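PDB 2F3O: pyruvate formate-lyase 2 from Archaeoglobus fulgidus, which is of unknown function but belongs to the glycyl radical enzymes related to pyruvate formate-lyase and probably acts as a lyase. Local coordinates for residues A[625-630]-A[683-688]; A[405-410]-A[427-432]; A[97-102]-A[314-319]. All coordinates share one frame; numbering follows the deposited sequence.

Contact 1: A[625-630]-A[683-688]; sequences FAAGCY and ENLPNG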
loop_
_atom_site.group_PDB
_atom_site.type_symbol
_atom_site.label_atom_id
_atom_site.label_comp_id
_atom_site.label_asym_id
_atom_site.label_seq_id
_atom_site.Cartn_x
_atom_site.Cartn_y
_atom_site.Cartn_z
ATOM N N PHE A 625 5.764 19.184 -7.423
ATOM C CA PHE A 625 6.578 20.166 -8.122
ATOM C C PHE A 625 6.979 21.250 -7.149
ATOM O O PHE A 625 6.318 21.445 -6.134
ATOM C CB PHE A 625 5.817 20.756 -9.304
ATOM C CG PHE A 625 6.003 19.996 -10.602
ATOM C CD1 PHE A 625 5.363 18.796 -10.816
ATOM C CD2 PHE A 625 6.799 20.507 -11.612
ATOM C CE1 PHE A 625 5.534 18.113 -12.005
ATOM C CE2 PHE A 625 6.964 19.832 -12.800
ATOM C CZ PHE A 625 6.354 18.627 -12.993
ATOM N N ALA A 626 8.075 21.938 -7.452
ATOM C CA ALA A 626 8.643 22.943 -6.551
ATOM C C ALA A 626 8.864 24.259 -7.297
ATOM O O ALA A 626 9.531 24.261 -8.329
ATOM C CB ALA A 626 9.946 22.436 -5.992
ATOM N N ALA A 627 8.307 25.368 -6.797
ATOM C CA ALA A 627 8.397 26.678 -7.498
ATOM C C ALA A 627 9.700 27.419 -7.230
ATOM O O ALA A 627 10.082 27.628 -6.065
ATOM C CB ALA A 627 7.219 27.567 -7.138
ATOM N N GLY A 628 10.381 27.825 -8.300
ATOM C CA GLY A 628 11.583 28.663 -8.174
ATOM C C GLY A 628 11.496 29.967 -8.956
ATOM O O GLY A 628 10.638 30.120 -9.826
ATOM N N CYS A 629 12.378 30.919 -8.650
ATOM C CA CYS A 629 12.455 32.137 -9.456
ATOM C C CYS A 629 13.865 32.592 -9.773
ATOM O O CYS A 629 14.417 33.448 -9.079
ATOM C CB CYS A 629 11.715 33.286 -8.787
ATOM S SG CYS A 629 11.332 34.581 -9.969
ATOM N N TYR A 630 14.444 32.041 -10.827
ATOM C CA TYR A 630 15.774 32.447 -11.219
ATOM C C TYR A 630 15.880 32.261 -12.712
ATOM O O TYR A 630 15.219 31.384 -13.254
ATOM C CB TYR A 630 16.866 31.685 -10.435
ATOM C CG TYR A 630 16.973 30.212 -10.680
ATOM C CD1 TYR A 630 17.736 29.706 -11.732
ATOM C CD2 TYR A 630 16.344 29.322 -9.836
ATOM C CE1 TYR A 630 17.825 28.358 -11.956
ATOM C CE2 TYR A 630 16.446 27.974 -10.028
ATOM C CZ TYR A 630 17.169 27.494 -11.098
ATOM O OH TYR A 630 17.253 26.141 -11.284
ATOM N N GLU A 683 8.215 32.061 1.396
ATOM C CA GLU A 683 7.632 30.908 2.057
ATOM C C GLU A 683 6.954 29.958 1.081
ATOM O O GLU A 683 6.804 28.790 1.382
ATOM C CB GLU A 683 6.643 31.370 3.151
ATOM C CG GLU A 683 5.436 32.242 2.666
ATOM C CD GLU A 683 5.698 33.773 2.661
ATOM O OE1 GLU A 683 4.708 34.553 2.665
ATOM O OE2 GLU A 683 6.880 34.212 2.635
ATOM N N ASN A 684 6.577 30.457 -0.094
ATOM C CA ASN A 684 6.032 29.622 -1.163
ATOM C C ASN A 684 6.965 29.342 -2.320
ATOM O O ASN A 684 6.510 28.903 -3.369
ATOM C CB ASN A 684 4.812 30.278 -1.759
ATOM C CG ASN A 684 3.721 30.409 -0.781
ATOM O OD1 ASN A 684 3.278 31.510 -0.479
ATOM N ND2 ASN A 684 3.280 29.284 -0.246
ATOM N N LEU A 685 8.259 29.582 -2.150
ATOM C CA LEU A 685 9.188 29.452 -3.266
ATOM C C LEU A 685 10.298 28.438 -2.983
ATOM O O LEU A 685 11.455 28.820 -2.916
ATOM C CB LEU A 685 9.793 30.821 -3.550
ATOM C CG LEU A 685 10.378 31.165 -4.915
ATOM C CD1 LEU A 685 9.380 30.983 -6.032
ATOM C CD2 LEU A 685 10.845 32.592 -4.879
ATOM N N PRO A 686 9.967 27.131 -2.853
ATOM C CA PRO A 686 10.988 26.256 -2.268
ATOM C C PRO A 686 12.100 25.775 -3.201
ATOM O O PRO A 686 12.907 24.969 -2.778
ATOM C CB PRO A 686 10.172 25.055 -1.799
ATOM C CG PRO A 686 9.077 24.970 -2.804
ATOM C CD PRO A 686 8.742 26.375 -3.192
ATOM N N ASN A 687 12.154 26.234 -4.441
ATOM C CA ASN A 687 13.277 25.870 -5.295
ATOM C C ASN A 687 14.301 27.007 -5.443
ATOM O O ASN A 687 15.194 26.938 -6.265
ATOM C CB ASN A 687 12.779 25.396 -6.658
ATOM C CG ASN A 687 13.835 24.628 -7.443
ATOM O OD1 ASN A 687 14.234 23.525 -7.079
ATOM N ND2 ASN A 687 14.280 25.211 -8.530
ATOM N N GLY A 688 14.162 28.054 -4.632
ATOM C CA GLY A 688 15.126 29.163 -4.594
ATOM C C GLY A 688 14.752 30.416 -5.369
ATOM O O GLY A 688 13.873 30.387 -6.229
#
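Two backbone hydrogen bonds tie segment 625-630 to a type I turn running from Leu-685 to Gly-688: Asn-687 N donates to Ala-627 O at 3.0 Å, and Cys-629 N to Gly-688 O at 2.9 Å. Each segment thus supplies one donor and one acceptor. Around these bonds the side chains make a close apolar lining. Leu-685, with CG anti to its own N (chi1 -157°), directs its two methyls at segment 625-630: CD1 lies 4.2 Å from Ala-627 CB and CD2 lies 4.1 Å from Cys-629 CB. Pro-686 adds its CG, 4.2 Å from Ala-626 CB. Replacing Leu-685 by an alanine would probably open a gap between Ala-627, Cys-629 and helix 597-615. Asn-687 puts ND2 at the edge of the Tyr-630 ring, 3.8 Å from CE2, with amide and ring planes 28° apart. Both polar ends meet one acceptor: Asn-687 ND2 and Tyr-630 OH each bond to Ser-439 O on strand 435-445. The turn thus joins the Gly-radical family region to strand 624-628, which pairs on its other flank with strand 535-543 in a sheet consistent with the barrel of glycyl radical enzymes. Helix 597-615 completes the setting, with Leu-607 and Cys-611 packed against Leu-685 and Val-614 against Ala-627.

Contact 2: A[405-410]-A[427-432]; sequences VKALKN and VEIAPF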
loop_
_atom_site.group_PDB
_atom_site.type_symbol
_atom_site.label_atom_id
_atom_site.label_comp_id
_atom_site.label_asym_id
_atom_site.label_seq_id
_atom_site.Cartn_x
_atom_site.Cartn_y
_atom_site.Cartn_z
ATOM N N VAL A 405 14.344 27.766 5.223
ATOM C CA VAL A 405 13.761 26.648 5.960
ATOM C C VAL A 405 12.245 26.774 6.071
ATOM O O VAL A 405 11.548 25.785 6.316
ATOM C CB VAL A 405 14.395 26.406 7.373
ATOM C CG1 VAL A 405 15.904 26.385 7.297
ATOM C CG2 VAL A 405 13.943 27.427 8.368
ATOM N N LYS A 406 11.738 27.991 5.881
ATOM C CA LYS A 406 10.301 28.250 5.910
ATOM C C LYS A 406 9.706 27.738 4.596
ATOM O O LYS A 406 8.606 27.182 4.582
ATOM C CB LYS A 406 10.048 29.748 6.106
ATOM C CG LYS A 406 8.629 30.158 6.391
ATOM C CD LYS A 406 8.588 31.592 6.937
ATOM C CE LYS A 406 9.656 31.789 8.033
ATOM N NZ LYS A 406 9.441 32.958 8.981
ATOM N N ALA A 407 10.471 27.897 3.512
ATOM C CA ALA A 407 10.072 27.455 2.188
ATOM C C ALA A 407 10.017 25.958 2.159
ATOM O O ALA A 407 9.090 25.380 1.599
ATOM C CB ALA A 407 11.048 27.936 1.158
ATOM N N LEU A 408 11.011 25.331 2.782
ATOM C CA LEU A 408 11.105 23.883 2.785
ATOM C C LEU A 408 10.037 23.265 3.674
ATOM O O LEU A 408 9.403 22.303 3.284
ATOM C CB LEU A 408 12.513 23.418 3.151
ATOM C CG LEU A 408 13.572 23.748 2.093
ATOM C CD1 LEU A 408 14.930 23.644 2.689
ATOM C CD2 LEU A 408 13.479 22.902 0.832
ATOM N N LYS A 409 9.788 23.854 4.836
ATOM C CA LYS A 409 8.693 23.374 5.684
ATOM C C LYS A 409 7.321 23.415 5.002
ATOM O O LYS A 409 6.508 22.549 5.249
ATOM C CB LYS A 409 8.675 24.052 7.064
ATOM C CG LYS A 409 9.366 23.218 8.115
ATOM C CD LYS A 409 9.980 24.074 9.196
ATOM C CE LYS A 409 8.972 24.465 10.282
ATOM N NZ LYS A 409 9.657 24.766 11.578
ATOM N N ASN A 410 7.087 24.381 4.113
ATOM C CA ASN A 410 5.838 24.418 3.351
ATOM C C ASN A 410 5.795 23.410 2.218
ATOM O O ASN A 410 4.729 23.097 1.704
ATOM C CB ASN A 410 5.571 25.806 2.790
ATOM C CG ASN A 410 5.049 26.746 3.829
ATOM O OD1 ASN A 410 5.163 26.489 5.038
ATOM N ND2 ASN A 410 4.474 27.852 3.384
ATOM N N VAL A 427 20.907 28.847 -7.210
ATOM C CA VAL A 427 20.224 29.330 -6.001
ATOM C C VAL A 427 19.273 28.306 -5.383
ATOM O O VAL A 427 18.608 28.599 -4.384
ATOM C CB VAL A 427 19.406 30.639 -6.270
ATOM C CG1 VAL A 427 20.267 31.695 -6.904
ATOM C CG2 VAL A 427 18.196 30.364 -7.148
ATOM N N GLU A 428 19.209 27.119 -5.986
ATOM C CA GLU A 428 18.290 26.051 -5.577
ATOM C C GLU A 428 18.598 25.423 -4.221
ATOM O O GLU A 428 19.754 25.127 -3.909
ATOM C CB GLU A 428 18.267 24.972 -6.638
ATOM C CG GLU A 428 18.048 25.529 -8.025
ATOM C CD GLU A 428 19.330 25.614 -8.830
ATOM O OE1 GLU A 428 19.769 24.583 -9.368
ATOM O OE2 GLU A 428 19.909 26.713 -8.921
ATOM N N ILE A 429 17.551 25.235 -3.419
ATOM C CA ILE A 429 17.683 24.678 -2.077
ATOM C C ILE A 429 16.940 23.349 -1.967
ATOM O O ILE A 429 15.973 23.091 -2.702
ATOM C CB ILE A 429 17.184 25.648 -1.004
ATOM C CG1 ILE A 429 15.756 26.094 -1.299
ATOM C CG2 ILE A 429 18.086 26.857 -0.924
ATOM C CD1 ILE A 429 15.081 26.669 -0.090
ATOM N N ALA A 430 17.404 22.512 -1.041
ATOM C CA ALA A 430 16.989 21.108 -0.971
ATOM C C ALA A 430 17.467 20.513 0.331
ATOM O O ALA A 430 18.506 20.905 0.827
ATOM C CB ALA A 430 17.571 20.305 -2.160
ATOM N N PRO A 431 16.688 19.586 0.908
ATOM C CA PRO A 431 17.191 18.724 1.993
ATOM C C PRO A 431 18.478 18.024 1.566
ATOM O O PRO A 431 18.544 17.513 0.460
ATOM C CB PRO A 431 16.064 17.702 2.198
ATOM C CG PRO A 431 15.108 17.925 1.056
ATOM C CD PRO A 431 15.267 19.327 0.617
ATOM N N PHE A 432 19.492 18.034 2.424
ATOM C CA PHE A 432 20.787 17.505 2.058
ATOM C C PHE A 432 20.854 16.000 2.114
ATOM O O PHE A 432 20.741 15.383 3.171
ATOM C CB PHE A 432 21.884 18.130 2.923
ATOM C CG PHE A 432 23.289 17.685 2.584
ATOM C CD1 PHE A 432 23.722 17.587 1.274
ATOM C CD2 PHE A 432 24.196 17.410 3.597
ATOM C CE1 PHE A 432 25.019 17.176 0.984
ATOM C CE2 PHE A 432 25.495 17.004 3.316
ATOM C CZ PHE A 432 25.909 16.890 2.009
#
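Leu-408 of the helix meets Ile-429 of the strand through methyl and methine carbons, Leu-408 CG standing 3.9 Å from Ile-429 CD1. The two side chains run at a slant to one another, and CD1 of the isoleucine also lies 4.1 Å from Leu-408 CD1, so one methyl sits against the fork of the leucine. The other branch, CD2, turns along the strand to Pro-431 CD at 4.0 Å. A lighter touch comes from Ala-407, whose CB is 4.4 Å from Ile-429 CD1. Torsions explain this reach: Ile-429 carries CG1 between its own N and carbonyl carbon (chi1 54°) and continues nearly extended beyond it, which brings CD1 to the helix. The contact between the two segments is apolar throughout.

Helix 401-410 and strand 428-431 cross at -59°, with 9.3 Å between the axes of the short segments. The strand is one arm of an antiparallel beta hairpin with strand 421-424, and the Cys-Val-Glu sequence from Cys-426 to Glu-428, where the hairpin turns into strand 428-431, is consistent with the cysteine loop of glycyl radical enzymes. Tyr-421, on the partner arm, touches both Leu-408 and Ile-429, and Ala-418 of helix 415-419 backs the leucine.

Toward the turn of the hairpin, Glu-428 folds back so that OE2 accepts from Val-427 N at 2.9 Å, on the anti side of the carboxylate and 31° out of its plane. Its OE1 bonds to Ser-439 OG and to a glycerol molecule probably derived from the crystallisation liquor. Just past the strand, Phe-432 O accepts a hydrogen bond from Arg-416 of the second subunit.

Contact 3: A[97-102]-A[314-319]; sequences ETNRLM and IVPAFD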
loop_
_atom_site.group_PDB
_atom_site.type_symbol
_atom_site.label_atom_id
_atom_site.label_comp_id
_atom_site.label_asym_id
_atom_site.label_seq_id
_atom_site.Cartn_x
_atom_site.Cartn_y
_atom_site.Cartn_z
ATOM N N GLU A 97 32.047 33.560 -30.688
ATOM C CA GLU A 97 32.428 34.629 -29.754
ATOM C C GLU A 97 32.451 34.252 -28.256
ATOM O O GLU A 97 33.272 34.771 -27.506
ATOM C CB GLU A 97 31.663 35.945 -30.028
ATOM C CG GLU A 97 30.208 35.992 -29.569
ATOM C CD GLU A 97 29.780 37.395 -29.116
ATOM O OE1 GLU A 97 28.567 37.610 -28.854
ATOM O OE2 GLU A 97 30.662 38.282 -29.014
ATOM N N THR A 98 31.581 33.332 -27.838
ATOM C CA THR A 98 31.504 32.895 -26.441
ATOM C C THR A 98 31.622 31.385 -26.354
ATOM O O THR A 98 31.078 30.675 -27.195
ATOM C CB THR A 98 30.157 33.283 -25.814
ATOM O OG1 THR A 98 29.092 32.848 -26.672
ATOM C CG2 THR A 98 30.057 34.789 -25.645
ATOM N N ASN A 99 32.329 30.916 -25.329
ATOM C CA ASN A 99 32.505 29.483 -25.039
ATOM C C ASN A 99 33.045 28.688 -26.228
ATOM O O ASN A 99 32.453 27.702 -26.673
ATOM C CB ASN A 99 31.207 28.878 -24.494
ATOM C CG ASN A 99 31.422 27.571 -23.760
ATOM O OD1 ASN A 99 32.357 27.424 -22.974
ATOM N ND2 ASN A 99 30.543 26.615 -24.011
ATOM N N ARG A 100 34.166 29.169 -26.750
ATOM C CA ARG A 100 34.844 28.532 -27.866
ATOM C C ARG A 100 35.487 27.217 -27.437
ATOM O O ARG A 100 36.028 27.097 -26.343
ATOM C CB ARG A 100 35.883 29.481 -28.486
ATOM C CG ARG A 100 36.914 30.065 -27.503
ATOM C CD ARG A 100 37.814 31.092 -28.185
ATOM N NE ARG A 100 37.147 31.692 -29.342
ATOM C CZ ARG A 100 37.764 32.434 -30.262
ATOM N NH1 ARG A 100 39.071 32.683 -30.162
ATOM N NH2 ARG A 100 37.074 32.925 -31.288
ATOM N N LEU A 101 35.387 26.220 -28.303
ATOM C CA LEU A 101 35.919 24.898 -28.021
ATOM C C LEU A 101 36.710 24.450 -29.230
ATOM O O LEU A 101 36.167 24.394 -30.329
ATOM C CB LEU A 101 34.770 23.912 -27.766
ATOM C CG LEU A 101 33.784 24.172 -26.617
ATOM C CD1 LEU A 101 32.489 23.370 -26.761
ATOM C CD2 LEU A 101 34.460 23.889 -25.292
ATOM N N MET A 102 37.989 24.145 -29.048
ATOM C CA MET A 102 38.775 23.646 -30.162
ATOM C C MET A 102 38.290 22.238 -30.442
ATOM O O MET A 102 38.050 21.470 -29.518
ATOM C CB MET A 102 40.267 23.603 -29.835
ATOM C CG MET A 102 40.789 24.776 -29.044
ATOM S SD MET A 102 42.470 24.487 -28.434
ATOM C CE MET A 102 42.468 22.737 -27.975
ATOM N N ILE A 314 35.577 21.645 -16.328
ATOM C CA ILE A 314 34.449 21.569 -17.256
ATOM C C ILE A 314 33.801 22.895 -17.592
ATOM O O ILE A 314 33.771 23.843 -16.821
ATOM C CB ILE A 314 33.340 20.519 -16.906
ATOM C CG1 ILE A 314 32.613 20.862 -15.611
ATOM C CG2 ILE A 314 33.895 19.130 -16.856
ATOM C CD1 ILE A 314 31.311 20.108 -15.450
ATOM N N VAL A 315 33.262 22.893 -18.786
ATOM C CA VAL A 315 32.710 24.038 -19.420
ATOM C C VAL A 315 31.660 23.304 -20.262
ATOM O O VAL A 315 31.905 22.178 -20.706
ATOM C CB VAL A 315 33.852 24.764 -20.220
ATOM C CG1 VAL A 315 33.768 24.532 -21.723
ATOM C CG2 VAL A 315 33.865 26.238 -19.909
ATOM N N PRO A 316 30.464 23.877 -20.417
ATOM C CA PRO A 316 29.327 23.095 -20.927
ATOM C C PRO A 316 29.339 22.875 -22.441
ATOM O O PRO A 316 29.885 23.677 -23.160
ATOM C CB PRO A 316 28.137 23.945 -20.520
ATOM C CG PRO A 316 28.676 25.344 -20.538
ATOM C CD PRO A 316 30.104 25.271 -20.132
ATOM N N ALA A 317 28.742 21.791 -22.922
ATOM C CA ALA A 317 28.694 21.501 -24.376
ATOM C C ALA A 317 27.471 22.116 -25.045
ATOM O O ALA A 317 26.693 21.416 -25.702
ATOM C CB ALA A 317 28.720 19.983 -24.648
ATOM N N PHE A 318 27.308 23.422 -24.871
ATOM C CA PHE A 318 26.133 24.107 -25.349
ATOM C C PHE A 318 26.316 24.515 -26.794
ATOM O O PHE A 318 27.345 25.054 -27.151
ATOM C CB PHE A 318 25.903 25.365 -24.524
ATOM C CG PHE A 318 25.421 25.108 -23.117
ATOM C CD1 PHE A 318 24.744 23.948 -22.794
ATOM C CD2 PHE A 318 25.597 26.067 -22.134
ATOM C CE1 PHE A 318 24.294 23.736 -21.511
ATOM C CE2 PHE A 318 25.146 25.853 -20.859
ATOM C CZ PHE A 318 24.498 24.692 -20.545
ATOM N N ASP A 319 25.302 24.297 -27.619
ATOM C CA ASP A 319 25.308 24.825 -28.979
ATOM C C ASP A 319 24.968 26.325 -28.989
ATOM O O ASP A 319 24.811 26.943 -27.935
ATOM C CB ASP A 319 24.261 24.105 -29.806
ATOM C CG ASP A 319 22.878 24.322 -29.257
ATOM O OD1 ASP A 319 22.560 23.641 -28.266
ATOM O OD2 ASP A 319 22.124 25.184 -29.782
#
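Pro-316 O is gripped by two donors: the side-chain amide of Asn-99 across the contact, ND2 to O at 3.1 Å, and, weakly, Phe-318 N of its own loop, where Ala-317 is the centre of an inverse gamma turn. The bond from Asn-99 bends moderately, with an N-H...O angle of 151°. The carbonyl oxygen lies in the plane of the asparagine amide, while ND2 is tilted 19° from the carbonyl plane. Asn-99 holds its CG anti to the backbone N (chi1 -161°), which carries the amide toward the loop at 314-319. Its OD1 faces the two methyls of Val-315, 3.5 Å from CG1, and accepts a hydrogen bond from Gln-329; ND2 also bonds weakly to Glu-323. Next to this polar link, Leu-101 CD2 packs 3.7 Å from Val-315 CG1, the two side chains passing antiparallel to each other. Outside the pair, Glu-759 takes the backbone N-H of Asn-99, and Arg-96 reaches the carbonyl oxygens of both Asn-99 and Phe-318. The buried amide would probably resist a flip, since that would put OD1 against Pro-316 O, and the two loops are thus held by direction as well as by packing.

In the fold
Along the chain, contact 3 closes before contact 2 opens, and contact 2 before contact 1, so the three lie in series. Contacts 1 and 2 are neighbours, their centres 9 Å apart: the hairpin strand 428-431 lies against the turn at 685-688, with Ile-429 beside Pro-686, and Val-427 against the ring of Tyr-630. Both also look to Ser-439 on strand 435-445. Together they bring the Gly-radical family region against the hairpin carrying Cys-426, as expected of a glycyl radical enzyme. Contact 3 lies on the opposite side of the chain's centre, about 29 Å from contact 1 and 32 Å from contact 2, centre to centre, and ties loops 212 residues apart.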